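Side-chain contacts in putative membrane protein COG4129 (Clostridium difficile, PDB 3KMI), which is of unknown function but is probably part of a membrane exporter of aromatic acids, this piece being its helical C-terminal domain: residues A[121-124]-A[125-129]; A[130-133]-A[134-138]. All blocks are in the same frame, centred on the assembly; numbering follows the deposited sequence. Where two conformers were deposited one is given.

Contact 1 (A[121-124]-A[125-129])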
# COMPACT_ATOMS: atom_id res chain seq x y z
N GLU A 121 -20.09 -9.93 6.17
CA GLU A 121 -20.77 -10.45 7.37
C GLU A 121 -19.68 -10.95 8.31
O GLU A 121 -18.50 -10.79 8.01
CB GLU A 121 -21.76 -11.57 7.02
CG GLU A 121 -22.76 -11.17 5.92
CD GLU A 121 -23.99 -12.06 5.88
OE1 GLU A 121 -23.84 -13.30 5.91
OE2 GLU A 121 -25.11 -11.50 5.82
N ALA A 122 -20.06 -11.55 9.44
CA ALA A 122 -19.10 -11.90 10.50
C ALA A 122 -17.79 -12.53 10.00
O ALA A 122 -16.70 -12.10 10.38
CB ALA A 122 -19.77 -12.82 11.54
N GLU A 123 -17.89 -13.53 9.14
CA GLU A 123 -16.73 -14.34 8.79
C GLU A 123 -16.14 -13.97 7.43
O GLU A 123 -15.15 -14.57 6.99
CB GLU A 123 -17.12 -15.82 8.81
CG GLU A 123 -15.97 -16.76 9.18
CD GLU A 123 -15.25 -16.33 10.45
OE1 GLU A 123 -15.93 -15.97 11.44
OE2 GLU A 123 -14.00 -16.34 10.45
N THR A 124 -16.74 -12.99 6.77
CA THR A 124 -16.39 -12.68 5.40
C THR A 124 -14.92 -12.26 5.22
O THR A 124 -14.24 -12.80 4.36
CB THR A 124 -17.30 -11.59 4.85
OG1 THR A 124 -18.68 -11.94 5.09
CG2 THR A 124 -17.06 -11.39 3.35
N GLY A 125 -14.44 -11.30 6.00
CA GLY A 125 -13.06 -10.86 5.86
C GLY A 125 -12.09 -12.04 5.97
O GLY A 125 -11.20 -12.23 5.13
N ASN A 126 -12.30 -12.84 7.02
CA ASN A 126 -11.47 -14.01 7.28
C ASN A 126 -11.48 -15.02 6.14
O ASN A 126 -10.42 -15.48 5.72
CB ASN A 126 -11.92 -14.67 8.57
CG ASN A 126 -11.55 -13.89 9.79
OD1 ASN A 126 -10.70 -12.98 9.75
ND2 ASN A 126 -12.15 -14.24 10.91
N LEU A 127 -12.68 -15.34 5.61
CA LEU A 127 -12.78 -16.24 4.47
C LEU A 127 -12.00 -15.69 3.28
O LEU A 127 -11.22 -16.39 2.66
CB LEU A 127 -14.25 -16.49 4.08
CG LEU A 127 -15.02 -17.37 5.08
CD1 LEU A 127 -16.46 -17.46 4.65
CD2 LEU A 127 -14.44 -18.77 5.25
N LEU A 128 -12.23 -14.42 2.97
CA LEU A 128 -11.59 -13.82 1.79
C LEU A 128 -10.06 -13.75 1.95
O LEU A 128 -9.29 -14.01 1.01
CB LEU A 128 -12.21 -12.44 1.50
CG LEU A 128 -13.72 -12.47 1.14
CD1 LEU A 128 -14.26 -11.06 1.01
CD2 LEU A 128 -13.91 -13.26 -0.20
N LEU A 129 -9.61 -13.46 3.18
CA LEU A 129 -8.17 -13.48 3.45
C LEU A 129 -7.55 -14.88 3.27
O LEU A 129 -6.47 -15.00 2.68
CB LEU A 129 -7.86 -12.86 4.83
CG LEU A 129 -8.04 -11.34 4.97
CD1 LEU A 129 -8.29 -10.94 6.42
CD2 LEU A 129 -6.84 -10.59 4.38
O HOH W 1 -15.85 -9.96 8.13
O HOH W 2 -14.27 -11.87 9.13
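N126 ND2 donates to E123 OE2 at 2.8 Å, an almost straight bond at the start of helix 124-140, from the first turn back to the loop residue E123, that illustrates how side chains and solvent together start a helix. The acceptor lies in the amide plane of N126, yet the amide meets OE2 from 40° above the carboxylate plane, and the two side chains cross at a slant. A bend in E123 at chi2 (50°) turns its carboxylate back to the asparagine.

The backbone of this turn is hydrated. Water 1 donates to E121 O at 2.8 Å and accepts from G125 N, while water 2 donates to A122 O at 2.7 Å and accepts from N126 N. Each water is thus inserted into an i to i+4 pair that a regular helix would close directly. The direct pattern takes over one residue later, with L127 N on E123 O at 2.9 Å and L128 N on T124 O.

T124 uses its two branches differently. Its OG1, beside its own backbone N, accepts E121 N at 2.7 Å and ties that loop residue to the first residue of the helix. Its methyl touches L128, whose side chain also touches F111 and L168. With CG2 anti to the backbone N, threonine and leucine run side by side, and T124 CG2 rests 3.7 Å from L128 CD1.

Contact 2 (A[130-133]-A[134-138])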
# COMPACT_ATOMS: atom_id res chain seq x y z
N GLU A 130 -8.22 -15.93 3.78
CA GLU A 130 -7.80 -17.32 3.52
C GLU A 130 -7.71 -17.61 2.02
O GLU A 130 -6.74 -18.21 1.54
CB GLU A 130 -8.76 -18.33 4.16
CG GLU A 130 -8.77 -18.39 5.68
CD GLU A 130 -10.01 -19.10 6.23
OE1 GLU A 130 -10.82 -18.43 6.92
OE2 GLU A 130 -10.20 -20.30 5.94
N GLU A 131 -8.74 -17.18 1.28
CA GLU A 131 -8.81 -17.43 -0.17
C GLU A 131 -7.66 -16.73 -0.86
O GLU A 131 -7.01 -17.30 -1.75
CB GLU A 131 -10.15 -16.98 -0.77
CG GLU A 131 -10.30 -17.22 -2.28
CD GLU A 131 -11.73 -16.90 -2.83
OE1 GLU A 131 -12.63 -16.55 -2.03
OE2 GLU A 131 -11.95 -17.00 -4.07
N LEU A 132 -7.38 -15.50 -0.43
CA LEU A 132 -6.22 -14.76 -0.94
C LEU A 132 -4.90 -15.49 -0.67
O LEU A 132 -4.03 -15.57 -1.56
CB LEU A 132 -6.19 -13.32 -0.36
CG LEU A 132 -5.08 -12.41 -0.84
CD1 LEU A 132 -5.03 -12.40 -2.37
CD2 LEU A 132 -5.36 -10.98 -0.34
N LYS A 133 -4.74 -16.01 0.55
CA LYS A 133 -3.52 -16.73 0.87
C LYS A 133 -3.41 -17.96 -0.04
O LYS A 133 -2.32 -18.29 -0.53
CB LYS A 133 -3.49 -17.11 2.36
CG LYS A 133 -2.15 -17.70 2.80
CD LYS A 133 -2.23 -18.33 4.17
CE LYS A 133 -1.01 -19.24 4.45
NZ LYS A 133 0.23 -18.53 4.01
N ARG A 134 -4.54 -18.63 -0.30
CA ARG A 134 -4.55 -19.75 -1.22
C ARG A 134 -4.12 -19.38 -2.65
O ARG A 134 -3.39 -20.14 -3.30
CB ARG A 134 -5.90 -20.47 -1.17
CG ARG A 134 -6.13 -21.27 0.12
CD ARG A 134 -7.21 -22.37 -0.08
NE ARG A 134 -8.45 -21.77 -0.60
CZ ARG A 134 -9.41 -21.23 0.15
NH1 ARG A 134 -9.31 -21.25 1.48
NH2 ARG A 134 -10.48 -20.70 -0.42
N LEU A 135 -4.53 -18.20 -3.11
CA LEU A 135 -4.15 -17.73 -4.44
C LEU A 135 -2.66 -17.35 -4.51
O LEU A 135 -2.03 -17.55 -5.54
CB LEU A 135 -5.02 -16.55 -4.87
CG LEU A 135 -4.82 -16.01 -6.30
CD1 LEU A 135 -5.07 -17.07 -7.36
CD2 LEU A 135 -5.74 -14.81 -6.58
N MSE A 136 -2.13 -16.78 -3.43
CA MSE A 136 -0.69 -16.45 -3.34
C MSE A 136 0.12 -17.75 -3.44
O MSE A 136 1.08 -17.82 -4.21
CB MSE A 136 -0.34 -15.72 -2.02
CG MSE A 136 -0.96 -14.32 -1.80
SE MSE A 136 -0.16 -13.32 -0.30
CE MSE A 136 -1.05 -11.56 -0.55
N ILE A 137 -0.28 -18.77 -2.68
CA ILE A 137 0.44 -20.06 -2.70
C ILE A 137 0.36 -20.69 -4.09
O ILE A 137 1.35 -21.24 -4.58
CB ILE A 137 -0.08 -21.06 -1.61
CG1 ILE A 137 0.21 -20.54 -0.20
CG2 ILE A 137 0.53 -22.49 -1.81
CD1 ILE A 137 -0.48 -21.35 0.91
N SER A 138 -0.81 -20.59 -4.73
CA SER A 138 -1.04 -21.20 -6.04
C SER A 138 -0.26 -20.48 -7.12
O SER A 138 0.32 -21.13 -7.99
CB SER A 138 -2.54 -21.23 -6.38
OG SER A 138 -2.78 -21.38 -7.77
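R134 places CG anti to its carbonyl carbon (chi1 -72°) and then bends at chi3 (-54°), which folds its guanidinium back along the helix over E130 and E131. One face of the group, toward its rim, lies over E131 CA and E130 O, and R134 NH2 is 3.8 Å from E131 CB. The carboxylate of E131 is nearly parallel to the guanidinium (13° between planes), but E131 OE1 stays 4.9 Å from R134 NH2. Neither glutamate's charged atoms touch the guanidinium, so any attraction would probably be long-range. E131 OE1 instead forms a salt bridge with K114 of helix 103-117.

On another side of the helix, the extended selenomethionine M136 reaches back one turn, and its CE meets L132 CG at 4.1 Å. Both also touch L161 of helix 148-176. K133 and I137 make an exposed pair that crosses at an angle, with K133 CE 4.2 Å from I137 CD1.

Beneath these side chains the i to i+4 ladder is regular, for example M136 N to L132 O at 2.9 Å. L132 and L135 buried, with E130, K133 and R134 exposed, mark an amphipathic helix lying against its neighbours in an all-helical domain.

Overall arrangement
Contact 1 and contact 2 follow one another directly along the chain, their centres about 14 Å apart, and between them they trace most of helix 124-140. Contact 1 spans the loop that leaves helix 103-117 and the first turns of the new helix; contact 2 continues through its later turns. The helix backbone runs unbroken from one to the other. Their buried sides face the same two neighbours, helices 103-117 and 148-176, so one helix is laid against these two along much of its length. All four segments belong to the putative aromatic acid exporter C-terminal domain, and the second protein chain touches none of them.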